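PDB 4NZJ: putative alpha-galactosidase from Bacteroides fragilis, which probably hydrolyses terminal, non-reducing alpha-D-galactose residues from alpha-D-galactosides, as a member of glycosyl hydrolase family 27. Local coordinates for residues Leu6-Glu10 with Ser36-Pro40; Ala206-Ala210 with Ala244-Ile249; Trp256-Trp262 with Trp273-Asp278; Met320-Ile325 with Leu358-Asn362; Arg397-Ile403 with Val415-Ala421. One frame throughout, in Å; residues are numbered along the deposited sequence. Where two conformers were deposited one is given.

Contact 1 (Leu6-Glu10 with Ser36-Pro40); sequences LKVFE and SGQRP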
# COMPACT_ATOMS: atom_id res chain seq x y z
N LEU A 6 10.50 -16.07 13.52
CA LEU A 6 9.18 -16.69 13.70
C LEU A 6 8.30 -16.43 12.48
O LEU A 6 8.19 -15.29 12.02
CB LEU A 6 8.49 -16.15 14.95
CG LEU A 6 9.08 -16.55 16.30
CD1 LEU A 6 8.49 -15.70 17.42
CD2 LEU A 6 8.85 -18.03 16.58
N LYS A 7 7.69 -17.49 11.97
CA LYS A 7 6.73 -17.38 10.87
C LYS A 7 5.44 -16.72 11.34
O LYS A 7 5.20 -16.56 12.54
CB LYS A 7 6.45 -18.75 10.26
CG LYS A 7 7.66 -19.39 9.60
CD LYS A 7 7.33 -20.73 8.97
CE LYS A 7 8.55 -21.33 8.28
NZ LYS A 7 8.23 -22.58 7.54
N VAL A 8 4.61 -16.34 10.38
CA VAL A 8 3.42 -15.53 10.65
C VAL A 8 2.41 -16.20 11.59
O VAL A 8 1.79 -15.51 12.40
CB VAL A 8 2.73 -15.06 9.33
CG1 VAL A 8 2.16 -16.23 8.55
CG2 VAL A 8 1.65 -14.03 9.63
N PHE A 9 2.25 -17.52 11.50
CA PHE A 9 1.30 -18.22 12.36
C PHE A 9 1.97 -19.11 13.41
O PHE A 9 1.46 -20.18 13.75
CB PHE A 9 0.30 -19.02 11.52
CG PHE A 9 -0.49 -18.16 10.56
CD1 PHE A 9 -1.19 -17.06 11.03
CD2 PHE A 9 -0.52 -18.45 9.21
CE1 PHE A 9 -1.91 -16.26 10.16
CE2 PHE A 9 -1.25 -17.65 8.33
CZ PHE A 9 -1.94 -16.56 8.81
N GLU A 10 3.10 -18.66 13.93
CA GLU A 10 3.72 -19.36 15.06
C GLU A 10 4.18 -18.37 16.12
O GLU A 10 4.42 -17.20 15.83
CB GLU A 10 4.87 -20.25 14.59
CG GLU A 10 6.09 -19.51 14.07
CD GLU A 10 7.29 -20.42 13.86
OE1 GLU A 10 7.54 -21.30 14.71
OE2 GLU A 10 7.99 -20.24 12.84
N SER A 36 0.26 -11.49 14.03
CA SER A 36 1.02 -12.72 13.85
C SER A 36 0.91 -13.58 15.10
O SER A 36 0.60 -13.07 16.18
CB SER A 36 2.49 -12.40 13.56
OG SER A 36 2.62 -11.63 12.38
N GLY A 37 1.14 -14.88 14.96
CA GLY A 37 1.17 -15.78 16.10
C GLY A 37 0.33 -17.02 15.88
O GLY A 37 -0.53 -17.05 14.99
N GLN A 38 0.57 -18.04 16.69
CA GLN A 38 -0.17 -19.29 16.52
C GLN A 38 -1.65 -19.06 16.83
O GLN A 38 -2.01 -18.22 17.65
CB GLN A 38 0.42 -20.42 17.37
CG GLN A 38 -0.08 -20.51 18.80
CD GLN A 38 0.27 -21.85 19.43
OE1 GLN A 38 1.35 -22.39 19.20
NE2 GLN A 38 -0.64 -22.38 20.23
N ARG A 39 -2.51 -19.80 16.13
CA ARG A 39 -3.94 -19.80 16.39
C ARG A 39 -4.31 -21.03 17.23
O ARG A 39 -3.55 -22.01 17.25
CB ARG A 39 -4.72 -19.80 15.07
CG ARG A 39 -5.12 -18.41 14.58
CD ARG A 39 -3.93 -17.49 14.32
NE ARG A 39 -4.40 -16.19 13.84
CZ ARG A 39 -3.64 -15.10 13.68
NH1 ARG A 39 -2.34 -15.12 13.95
NH2 ARG A 39 -4.20 -13.98 13.24
N PRO A 40 -5.46 -21.00 17.93
CA PRO A 40 -6.48 -19.94 17.95
C PRO A 40 -6.06 -18.67 18.70
O PRO A 40 -5.19 -18.72 19.58
CB PRO A 40 -7.67 -20.61 18.65
CG PRO A 40 -7.06 -21.67 19.49
CD PRO A 40 -5.86 -22.16 18.74
O HOH W 1 -1.42 -21.37 14.21
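S36 lies against V8 O with its CA (3.2 Å) and CB, and its OG brushes V8 CG2; OG itself is hydrogen-bonded to N16. One residue on, G37 N gives the one direct hydrogen bond between the segments, to V8 O, at 2.7 Å and a nearly straight 166°. G37 adopts a backbone conformation natural to glycine. Its carbonyl oxygen turns back toward F9 and receives a CA-H...O contact, with F9 CA 3.4 Å from G37 O; G37 CA makes a similar, longer one to E10 O. Q38 repeats the pattern in reverse, its CA lying 3.3 Å from F9 O. R39 is tied to F9 by backbone and side chain: one water accepts from R39 N and donates to F9 O. A bend at chi2 (61°) folds the arginine back, where NH1 bonds to G37 O at 2.8 Å, in the guanidinium plane. The same NH1 comes to the edge of the F9 ring, 3.7 Å from CD1, with ring and guanidinium planes 82° apart, and the ring edge in turn lies over a guanidinium face. The turn K7-E10 thus packs on the loop between strands 28-36 and 42-46 of the Ig-like domain; R39 also pairs with D133, and V8 touches L134, both in the loop that leads to strand 138-140.

Contact 2 (Ala206-Ala210 with Ala244-Ile249); sequences AKDFA and ATNRSI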
# COMPACT_ATOMS: atom_id res chain seq x y z
N ALA A 206 -20.31 7.63 -8.22
CA ALA A 206 -19.85 7.63 -6.83
C ALA A 206 -20.93 7.10 -5.89
O ALA A 206 -20.64 6.30 -4.98
CB ALA A 206 -19.41 9.02 -6.41
N LYS A 207 -22.17 7.52 -6.09
CA LYS A 207 -23.28 7.07 -5.26
C LYS A 207 -23.50 5.57 -5.43
O LYS A 207 -23.79 4.86 -4.46
CB LYS A 207 -24.57 7.84 -5.56
CG LYS A 207 -24.55 9.27 -5.04
CD LYS A 207 -24.46 9.30 -3.52
CE LYS A 207 -24.31 10.71 -2.99
NZ LYS A 207 -25.19 11.67 -3.70
N ASP A 208 -23.35 5.07 -6.66
CA ASP A 208 -23.47 3.63 -6.89
C ASP A 208 -22.34 2.89 -6.18
O ASP A 208 -22.58 1.90 -5.48
CB ASP A 208 -23.45 3.31 -8.39
CG ASP A 208 -24.80 3.54 -9.07
OD1 ASP A 208 -25.83 3.73 -8.38
OD2 ASP A 208 -24.83 3.52 -10.32
N PHE A 209 -21.10 3.37 -6.35
CA PHE A 209 -19.97 2.75 -5.67
C PHE A 209 -20.21 2.66 -4.17
O PHE A 209 -19.99 1.61 -3.55
CB PHE A 209 -18.65 3.50 -5.94
CG PHE A 209 -18.26 3.57 -7.40
CD1 PHE A 209 -18.64 2.58 -8.30
CD2 PHE A 209 -17.49 4.63 -7.86
CE1 PHE A 209 -18.27 2.66 -9.63
CE2 PHE A 209 -17.12 4.71 -9.19
CZ PHE A 209 -17.51 3.73 -10.08
N ALA A 210 -20.67 3.76 -3.57
CA ALA A 210 -20.94 3.79 -2.14
C ALA A 210 -22.04 2.81 -1.75
O ALA A 210 -21.93 2.10 -0.75
CB ALA A 210 -21.28 5.20 -1.69
N ALA A 244 -19.26 13.38 -1.30
CA ALA A 244 -20.69 13.60 -1.14
C ALA A 244 -21.43 12.30 -0.75
O ALA A 244 -22.60 12.36 -0.37
CB ALA A 244 -21.29 14.19 -2.40
N THR A 245 -20.76 11.16 -0.85
CA THR A 245 -21.35 9.88 -0.47
C THR A 245 -21.26 9.66 1.04
O THR A 245 -20.65 10.46 1.75
CB THR A 245 -20.66 8.67 -1.14
OG1 THR A 245 -19.39 8.42 -0.53
CG2 THR A 245 -20.49 8.90 -2.64
N ASN A 246 -21.84 8.56 1.51
CA ASN A 246 -21.80 8.22 2.93
C ASN A 246 -20.72 7.19 3.31
O ASN A 246 -20.84 6.49 4.31
CB ASN A 246 -23.19 7.75 3.40
CG ASN A 246 -23.66 6.47 2.70
OD1 ASN A 246 -22.97 5.91 1.85
ND2 ASN A 246 -24.85 6.02 3.07
N ARG A 247 -19.66 7.11 2.50
CA ARG A 247 -18.54 6.21 2.80
C ARG A 247 -17.22 6.97 2.80
O ARG A 247 -17.09 8.02 2.18
CB ARG A 247 -18.44 5.07 1.78
CG ARG A 247 -19.58 4.07 1.82
CD ARG A 247 -19.24 2.84 1.00
NE ARG A 247 -18.30 1.94 1.66
CZ ARG A 247 -18.61 1.11 2.66
NH1 ARG A 247 -19.84 1.07 3.16
NH2 ARG A 247 -17.67 0.32 3.18
N SER A 248 -16.23 6.39 3.48
CA SER A 248 -14.85 6.85 3.38
C SER A 248 -14.21 6.13 2.20
O SER A 248 -13.72 5.01 2.34
CB SER A 248 -14.07 6.54 4.65
OG SER A 248 -14.54 7.30 5.74
N ILE A 249 -14.22 6.77 1.04
CA ILE A 249 -13.66 6.17 -0.17
C ILE A 249 -12.29 6.76 -0.51
O ILE A 249 -12.16 7.96 -0.78
CB ILE A 249 -14.61 6.30 -1.38
CG1 ILE A 249 -15.99 5.72 -1.02
CG2 ILE A 249 -14.02 5.58 -2.59
CD1 ILE A 249 -17.01 5.76 -2.14
O HOH W 2 -22.33 2.40 2.23
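The R247 guanidinium meets helix 202-212 through water: a molecule at the edge, in the guanidinium plane, accepts from R247 NH1 at 3.0 Å and donates to A210 O. The carbonyl oxygen of A210 itself stands oblique to the group. A second flat group, the N246 amide, brings its OD1 to 4.0 Å from A210 CB. Before the guanidinium, the aliphatic part of the arginine does the touching, with R247 CD 3.3 Å from A210 O. A bend at chi3 (76°) then turns the tip aside, where NH2 forms a salt bridge with D215 and NE bonds to V214 O. T245 carries most of the packing. Its CG2, anti to the carbonyl carbon, reaches A206 O at 3.5 Å and A206 CB at 3.9 Å, while T245 CB presses on A210 CB at 3.6 Å. The hydroxyl OG1 is turned toward the end of helix 228-243, bonding to L242 O and accepting a weak bond from R247 N. In one of its two conformers K207 slides past T245, and I249 CD1 closes the inner end against A210 CB at 4.3 Å. Helix 202-212 and the loop from helix 228-243 into strand 250-254 therefore join, within the TIM barrel's outer layer, by methyl and methylene packing plus one water bridge; direct polar bonds are made by each segment with its own surroundings.

Contact 3 (Trp256-Trp262 with Trp273-Asp278); sequences WGQREPW and WRVSGD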
# COMPACT_ATOMS: atom_id res chain seq x y z
N TRP A 256 -0.53 8.91 -14.71
CA TRP A 256 0.81 8.47 -15.12
C TRP A 256 1.92 9.49 -14.90
O TRP A 256 2.98 9.39 -15.50
CB TRP A 256 0.81 7.99 -16.58
CG TRP A 256 -0.43 7.28 -16.93
CD1 TRP A 256 -0.84 6.07 -16.48
CD2 TRP A 256 -1.44 7.76 -17.81
NE1 TRP A 256 -2.07 5.76 -17.03
CE2 TRP A 256 -2.46 6.78 -17.85
CE3 TRP A 256 -1.60 8.92 -18.58
CZ2 TRP A 256 -3.61 6.93 -18.63
CZ3 TRP A 256 -2.74 9.07 -19.35
CH2 TRP A 256 -3.73 8.07 -19.37
N GLY A 257 1.67 10.45 -14.01
CA GLY A 257 2.67 11.44 -13.64
C GLY A 257 2.94 12.51 -14.67
O GLY A 257 3.93 13.23 -14.57
N GLN A 258 2.07 12.64 -15.67
CA GLN A 258 2.36 13.51 -16.80
C GLN A 258 2.13 14.99 -16.50
O GLN A 258 2.76 15.84 -17.12
CB GLN A 258 1.54 13.08 -18.01
CG GLN A 258 1.86 11.65 -18.43
CD GLN A 258 1.35 11.30 -19.80
OE1 GLN A 258 0.40 11.90 -20.29
NE2 GLN A 258 1.98 10.33 -20.44
N ARG A 259 1.25 15.28 -15.54
CA ARG A 259 0.91 16.66 -15.19
C ARG A 259 1.37 17.06 -13.78
O ARG A 259 0.74 17.90 -13.13
CB ARG A 259 -0.61 16.85 -15.34
CG ARG A 259 -1.10 16.86 -16.78
CD ARG A 259 -2.44 16.15 -16.94
NE ARG A 259 -2.25 14.71 -16.99
CZ ARG A 259 -2.20 13.97 -18.09
NH1 ARG A 259 -2.37 14.50 -19.30
NH2 ARG A 259 -1.98 12.66 -17.99
N GLU A 260 2.47 16.48 -13.31
CA GLU A 260 2.98 16.74 -11.95
C GLU A 260 1.88 16.60 -10.89
O GLU A 260 1.62 17.53 -10.13
CB GLU A 260 3.58 18.14 -11.85
CG GLU A 260 4.67 18.49 -12.85
CD GLU A 260 5.27 19.87 -12.59
OE1 GLU A 260 4.55 20.88 -12.74
OE2 GLU A 260 6.45 19.95 -12.21
N PRO A 261 1.22 15.43 -10.82
CA PRO A 261 0.14 15.23 -9.85
C PRO A 261 0.56 15.43 -8.40
O PRO A 261 -0.27 15.73 -7.54
CB PRO A 261 -0.28 13.78 -10.10
CG PRO A 261 0.95 13.14 -10.65
CD PRO A 261 1.54 14.19 -11.54
N TRP A 262 1.84 15.24 -8.11
CA TRP A 262 2.36 15.52 -6.78
C TRP A 262 2.13 16.97 -6.33
O TRP A 262 2.14 17.24 -5.13
CB TRP A 262 3.84 15.14 -6.66
CG TRP A 262 4.70 15.58 -7.81
CD1 TRP A 262 5.42 16.73 -7.91
CD2 TRP A 262 4.96 14.85 -9.02
NE1 TRP A 262 6.10 16.77 -9.11
CE2 TRP A 262 5.83 15.63 -9.80
CE3 TRP A 262 4.53 13.61 -9.51
CZ2 TRP A 262 6.28 15.20 -11.06
CZ3 TRP A 262 4.97 13.20 -10.75
CH2 TRP A 262 5.84 13.99 -11.51
N TRP A 273 -1.31 9.08 -5.82
CA TRP A 273 -1.27 9.46 -7.22
C TRP A 273 -0.09 8.80 -7.91
O TRP A 273 1.02 8.78 -7.38
CB TRP A 273 -1.18 10.98 -7.38
CG TRP A 273 -0.18 11.58 -6.47
CD1 TRP A 273 1.17 11.72 -6.69
CD2 TRP A 273 -0.42 12.10 -5.16
NE1 TRP A 273 1.77 12.30 -5.61
CE2 TRP A 273 0.82 12.55 -4.65
CE3 TRP A 273 -1.57 12.24 -4.37
CZ2 TRP A 273 0.94 13.13 -3.38
CZ3 TRP A 273 -1.44 12.81 -3.11
CH2 TRP A 273 -0.20 13.25 -2.63
N ARG A 274 -0.34 8.25 -9.09
CA ARG A 274 0.71 7.64 -9.87
C ARG A 274 1.72 8.71 -10.31
O ARG A 274 1.35 9.78 -10.78
CB ARG A 274 0.11 6.90 -11.06
CG ARG A 274 -0.59 5.60 -10.66
CD ARG A 274 0.39 4.45 -10.49
NE ARG A 274 1.06 4.26 -11.77
CZ ARG A 274 0.54 3.63 -12.82
NH1 ARG A 274 -0.63 3.00 -12.75
NH2 ARG A 274 1.22 3.61 -13.96
N VAL A 275 3.00 8.41 -10.13
CA VAL A 275 4.07 9.34 -10.50
C VAL A 275 4.72 9.00 -11.84
O VAL A 275 5.55 9.76 -12.33
CB VAL A 275 5.18 9.43 -9.42
CG1 VAL A 275 4.60 9.94 -8.11
CG2 VAL A 275 5.90 8.10 -9.22
N SER A 276 4.32 7.88 -12.44
CA SER A 276 4.96 7.38 -13.65
C SER A 276 4.03 6.53 -14.49
O SER A 276 2.93 6.17 -14.06
CB SER A 276 6.16 6.52 -13.26
OG SER A 276 5.75 5.26 -12.74
N GLY A 277 4.51 6.19 -15.67
CA GLY A 277 3.88 5.16 -16.49
C GLY A 277 3.98 3.81 -15.81
O GLY A 277 4.64 3.66 -14.77
N ASP A 278 3.33 2.83 -16.41
CA ASP A 278 3.18 1.51 -15.80
C ASP A 278 4.51 0.81 -15.58
O ASP A 278 5.40 0.88 -16.43
CB ASP A 278 2.30 0.62 -16.69
CG ASP A 278 0.86 1.09 -16.76
OD1 ASP A 278 0.44 1.99 -15.99
OD2 ASP A 278 0.12 0.54 -17.61
O HOH W 3 6.65 11.61 -14.21
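W262 and W273 set the geometry where two loops meet at the C-terminal ends of neighbouring parallel strands, 250-254 and 272-274, of the TIM barrel. W262 CA lies 3.5 Å from W273 NE1, while the carbonyl carbon of P261 lies over one face of that ring. NE1 itself bonds to N316 on the next strand. With chi1 at 45°, the W273 indole is set between its backbone N and carbonyl carbon, which puts it against P261 and W262. P261 CB meets W273 CB at 4.0 Å, and P261 CG rests 3.4 Å from R274 O. The W262 indole crosses V275 at about a right angle: CE3 touches V275 CG1 at 3.9 Å, and V275 O lies near the ring plane at its edge. At the other end, W256 and the R274 guanidinium are inclined by 68°, with R274 NH2 near the plane of the indole edge. Bends at chi2 and chi3 curl R274 so that NH2 forms a salt bridge with D278 and also bonds to S276 O; this probably fixes its rotation beside the tryptophan. Between these side-chain clusters the backbones run close: G257 CA makes a CA-H...O contact to V275 O, 3.6 Å long, and one water bridges G257 O at 3.2 Å with V275 O at 2.9 Å.

Contact 4 (Met320-Ile325 with Leu358-Asn362); sequences MLVVGI and LLSGN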
# COMPACT_ATOMS: atom_id res chain seq x y z
N MSE A 320 2.55 -0.92 -8.93
CA MSE A 320 2.44 -2.19 -8.21
C MSE A 320 3.74 -2.84 -7.81
O MSE A 320 4.79 -2.60 -8.40
CB MSE A 320 1.64 -3.17 -9.07
CG MSE A 320 2.31 -3.41 -10.41
SE MSE A 320 1.45 -4.96 -11.25
CE MSE A 320 2.48 -5.01 -12.93
N LEU A 321 3.66 -3.67 -6.78
CA LEU A 321 4.73 -4.58 -6.44
C LEU A 321 4.69 -5.76 -7.42
O LEU A 321 3.68 -6.46 -7.52
CB LEU A 321 4.58 -5.10 -5.01
CG LEU A 321 4.81 -4.09 -3.90
CD1 LEU A 321 4.31 -4.64 -2.58
CD2 LEU A 321 6.28 -3.71 -3.82
N VAL A 322 5.78 -5.97 -8.14
CA VAL A 322 5.93 -7.08 -9.07
C VAL A 322 6.63 -8.28 -8.42
O VAL A 322 6.93 -9.26 -9.10
CB VAL A 322 6.69 -6.65 -10.35
CG1 VAL A 322 5.90 -5.58 -11.09
CG2 VAL A 322 8.09 -6.15 -10.03
N VAL A 323 6.87 -8.19 -7.12
CA VAL A 323 7.50 -9.26 -6.34
C VAL A 323 6.92 -10.62 -6.68
O VAL A 323 5.73 -10.85 -6.53
CB VAL A 323 7.35 -9.01 -4.82
CG1 VAL A 323 7.95 -10.16 -4.03
CG2 VAL A 323 7.98 -7.69 -4.42
N GLY A 324 7.79 -11.51 -7.15
CA GLY A 324 7.45 -12.91 -7.38
C GLY A 324 6.76 -13.23 -8.69
O GLY A 324 6.51 -14.41 -8.97
N ILE A 325 6.47 -12.23 -9.51
CA ILE A 325 5.75 -12.49 -10.77
C ILE A 325 6.56 -13.43 -11.66
O ILE A 325 5.98 -14.26 -12.38
CB ILE A 325 5.30 -11.18 -11.48
CG1 ILE A 325 4.23 -10.49 -10.64
CG2 ILE A 325 4.75 -11.49 -12.87
CD1 ILE A 325 3.77 -9.14 -11.15
N LEU A 358 1.72 -0.40 -1.05
CA LEU A 358 2.23 -1.76 -1.22
C LEU A 358 1.10 -2.61 -1.79
O LEU A 358 0.41 -3.33 -1.06
CB LEU A 358 2.73 -2.35 0.11
CG LEU A 358 3.81 -1.55 0.83
CD1 LEU A 358 4.17 -2.18 2.17
CD2 LEU A 358 5.05 -1.42 -0.04
N LEU A 359 0.90 -2.50 -3.10
CA LEU A 359 -0.19 -3.17 -3.79
C LEU A 359 0.41 -4.24 -4.69
O LEU A 359 1.06 -3.93 -5.69
CB LEU A 359 -1.02 -2.18 -4.60
CG LEU A 359 -1.71 -1.07 -3.80
CD1 LEU A 359 -2.41 -0.07 -4.71
CD2 LEU A 359 -2.72 -1.66 -2.82
N SER A 360 0.23 -5.50 -4.32
CA SER A 360 0.76 -6.60 -5.11
C SER A 360 -0.03 -6.79 -6.39
O SER A 360 -1.26 -6.75 -6.38
CB SER A 360 0.74 -7.90 -4.32
OG SER A 360 1.21 -8.97 -5.13
N GLY A 361 0.68 -7.00 -7.49
CA GLY A 361 0.08 -7.38 -8.76
C GLY A 361 0.24 -8.85 -9.07
O GLY A 361 -0.15 -9.30 -10.14
N ASN A 362 0.80 -9.62 -8.15
CA ASN A 362 0.98 -11.06 -8.36
C ASN A 362 -0.29 -11.81 -8.01
O ASN A 362 -1.21 -11.26 -7.38
CB ASN A 362 2.15 -11.54 -7.49
CG ASN A 362 2.79 -12.83 -7.99
OD1 ASN A 362 2.29 -13.50 -8.90
ND2 ASN A 362 3.91 -13.19 -7.38
O HOH W 4 3.81 -8.78 -5.83
O HOH W 5 4.25 -15.93 -7.86
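N362 reaches across to the type II turn V322-I325, its CB lying 3.8 Å from V323 O and 3.9 Å from I325 CG1. With CG anti to the backbone N (chi1 -158°), the side chain slides past I325, CG touching CG1 as well. OD1 continues alongside I325, 4.0 Å from CG1. At the tip, ND2 donates to V323 O at 3.1 Å; the bond is bent (135°) but meets a lone pair in the carbonyl plane. ND2 also comes close to G324 C and donates to a water bound to G324 O. Nearer strand 358-360, L321 N donates to L359 O at 2.8 Å and G361 N to L321 O at 3.0 Å, while L321 CD1 packs on L358 CB. A second water donates to L321 O and V323 O and accepts from S360 OG, which also completes an ST turn. In this buried contact backbone, amide and water thus meet L321 O, V323 O and G324 O, joining the loop after strand 315-317 to the barrel's last strand.

Contact 5 (Arg397-Ile403 with Val415-Ala421); sequences RSDHYDI and VACFNRA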
# COMPACT_ATOMS: atom_id res chain seq x y z
N ARG A 397 23.32 9.15 -4.45
CA ARG A 397 23.25 8.25 -5.60
C ARG A 397 24.66 8.18 -6.18
O ARG A 397 25.07 9.03 -6.96
CB ARG A 397 22.27 8.76 -6.67
CG ARG A 397 22.02 7.70 -7.75
CD ARG A 397 21.52 8.26 -9.07
NE ARG A 397 21.20 7.15 -9.96
CZ ARG A 397 22.09 6.45 -10.66
NH1 ARG A 397 23.39 6.75 -10.63
NH2 ARG A 397 21.68 5.44 -11.42
N SER A 398 25.40 7.16 -5.76
CA SER A 398 26.78 7.00 -6.21
C SER A 398 26.81 6.16 -7.48
O SER A 398 25.76 5.76 -8.01
CB SER A 398 27.65 6.37 -5.10
OG SER A 398 27.45 4.98 -5.00
N ASP A 399 28.00 5.91 -7.99
CA ASP A 399 28.15 5.17 -9.24
C ASP A 399 27.47 3.80 -9.18
O ASP A 399 26.80 3.40 -10.12
CB ASP A 399 29.63 5.01 -9.62
CG ASP A 399 30.28 6.34 -10.05
OD1 ASP A 399 29.56 7.34 -10.27
OD2 ASP A 399 31.52 6.37 -10.17
N HIS A 400 27.62 3.10 -8.05
CA HIS A 400 27.11 1.73 -7.93
C HIS A 400 25.99 1.53 -6.92
O HIS A 400 25.26 0.54 -6.99
CB HIS A 400 28.26 0.78 -7.59
CG HIS A 400 29.42 0.87 -8.53
ND1 HIS A 400 29.33 0.48 -9.85
CD2 HIS A 400 30.69 1.31 -8.35
CE1 HIS A 400 30.49 0.68 -10.45
NE2 HIS A 400 31.33 1.18 -9.56
N TYR A 401 25.85 2.46 -5.97
CA TYR A 401 24.88 2.29 -4.89
C TYR A 401 24.18 3.57 -4.46
O TYR A 401 24.71 4.68 -4.65
CB TYR A 401 25.55 1.61 -3.68
CG TYR A 401 26.61 2.42 -2.98
CD1 TYR A 401 26.27 3.38 -2.02
CD2 TYR A 401 27.96 2.22 -3.24
CE1 TYR A 401 27.24 4.12 -1.37
CE2 TYR A 401 28.94 2.96 -2.59
CZ TYR A 401 28.57 3.90 -1.65
OH TYR A 401 29.53 4.63 -1.00
N ASP A 402 23.00 3.40 -3.88
CA ASP A 402 22.23 4.47 -3.28
C ASP A 402 22.28 4.35 -1.77
O ASP A 402 22.35 3.23 -1.23
CB ASP A 402 20.74 4.37 -3.60
CG ASP A 402 20.40 4.53 -5.06
OD1 ASP A 402 21.25 5.00 -5.84
OD2 ASP A 402 19.24 4.19 -5.38
N ILE A 403 22.19 5.49 -1.09
CA ILE A 403 21.86 5.55 0.33
C ILE A 403 20.55 6.30 0.46
O ILE A 403 20.48 7.48 0.10
CB ILE A 403 22.94 6.30 1.14
CG1 ILE A 403 24.30 5.61 1.00
CG2 ILE A 403 22.54 6.38 2.61
CD1 ILE A 403 24.31 4.17 1.47
N VAL A 415 17.96 3.59 7.37
CA VAL A 415 18.95 3.81 6.32
C VAL A 415 19.01 2.56 5.45
O VAL A 415 19.24 1.47 5.95
CB VAL A 415 20.33 4.11 6.92
CG1 VAL A 415 21.39 4.23 5.83
CG2 VAL A 415 20.28 5.38 7.76
N ALA A 416 18.80 2.74 4.15
CA ALA A 416 18.89 1.63 3.20
C ALA A 416 20.09 1.83 2.29
O ALA A 416 20.21 2.87 1.65
CB ALA A 416 17.62 1.53 2.37
N CYS A 417 20.96 0.82 2.24
CA CYS A 417 22.10 0.81 1.34
C CYS A 417 21.77 -0.12 0.20
O CYS A 417 21.61 -1.32 0.40
CB CYS A 417 23.35 0.32 2.06
SG CYS A 417 23.77 1.27 3.54
N PHE A 418 21.63 0.44 -1.00
CA PHE A 418 21.11 -0.31 -2.14
C PHE A 418 22.14 -0.39 -3.25
O PHE A 418 22.51 0.62 -3.83
CB PHE A 418 19.83 0.34 -2.63
CG PHE A 418 19.34 -0.18 -3.96
CD1 PHE A 418 19.26 -1.54 -4.21
CD2 PHE A 418 18.93 0.71 -4.95
CE1 PHE A 418 18.79 -2.01 -5.43
CE2 PHE A 418 18.47 0.25 -6.17
CZ PHE A 418 18.40 -1.11 -6.41
N ASN A 419 22.60 -1.60 -3.51
CA ASN A 419 23.52 -1.88 -4.58
C ASN A 419 22.78 -2.07 -5.90
O ASN A 419 22.11 -3.09 -6.09
CB ASN A 419 24.33 -3.14 -4.25
CG ASN A 419 25.37 -3.46 -5.30
OD1 ASN A 419 25.73 -2.61 -6.11
ND2 ASN A 419 25.87 -4.69 -5.28
N ARG A 420 22.88 -1.10 -6.80
CA ARG A 420 22.31 -1.21 -8.14
C ARG A 420 23.06 -2.19 -9.02
O ARG A 420 22.47 -2.78 -9.93
CB ARG A 420 22.36 0.15 -8.86
CG ARG A 420 21.03 0.84 -8.98
CD ARG A 420 21.23 2.22 -9.59
NE ARG A 420 21.73 3.14 -8.57
CZ ARG A 420 22.96 3.65 -8.51
NH1 ARG A 420 23.88 3.38 -9.42
NH2 ARG A 420 23.27 4.46 -7.50
N ALA A 421 24.35 -2.35 -8.75
CA ALA A 421 25.27 -3.03 -9.65
C ALA A 421 25.12 -4.55 -9.67
O ALA A 421 24.58 -5.16 -8.75
CB ALA A 421 26.70 -2.65 -9.30
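R397 and R420 lay their guanidinium groups flat on one another, centres 3.6 Å apart and planes at 19°, although both carry positive charge. Each has a carboxylate that probably offsets the repulsion: R397 pairs with E301, and R420 NH2 with D402 OD1 at 2.7 Å, nearly straight at 170°. Round its edge R420 also grips the turn, NH2 bonding to S398 O at 2.9 Å and NH1 to D399 O at 3.0 Å, the latter from above the carbonyl plane. A bend at chi3 (-78°) turns the group so that this edge meets those carbonyls, with H400 over one face. D402 lies beside F418, pointing the same way, with OD2 at the ring edge 3.5 Å from CD2 and bonded to W404. Their backbones form an antiparallel hydrogen-bonded pair, D402 N to F418 O and F418 N to D402 O. This is the open end of a beta hairpin, strands 401-407 and 413-419, in the C-terminal beta-sandwich domain.

In the fold
Along the chain the five contacts come in series, each closing before the next opens, and they pass through all three domains. Contact 1 belongs to the N-terminal Ig-like domain, contacts 2, 3 and 4 to the TIM barrel, and contact 5 to the C-terminal beta domain. Contacts 3 and 4 reach the same eight-stranded parallel sheet; their centres are 19 Å apart and their nearest atoms about 6 Å. Contact 2 joins outer helix 202-212 to the loop leading into barrel strand 250-254, the strand that precedes contact 3. Contacts 2 and 5, with centres 43 Å apart, lie on opposite sides of the chain's centre. F418 of contact 5 touches helices 296-303 and 341-353, linking the last domain to the barrel.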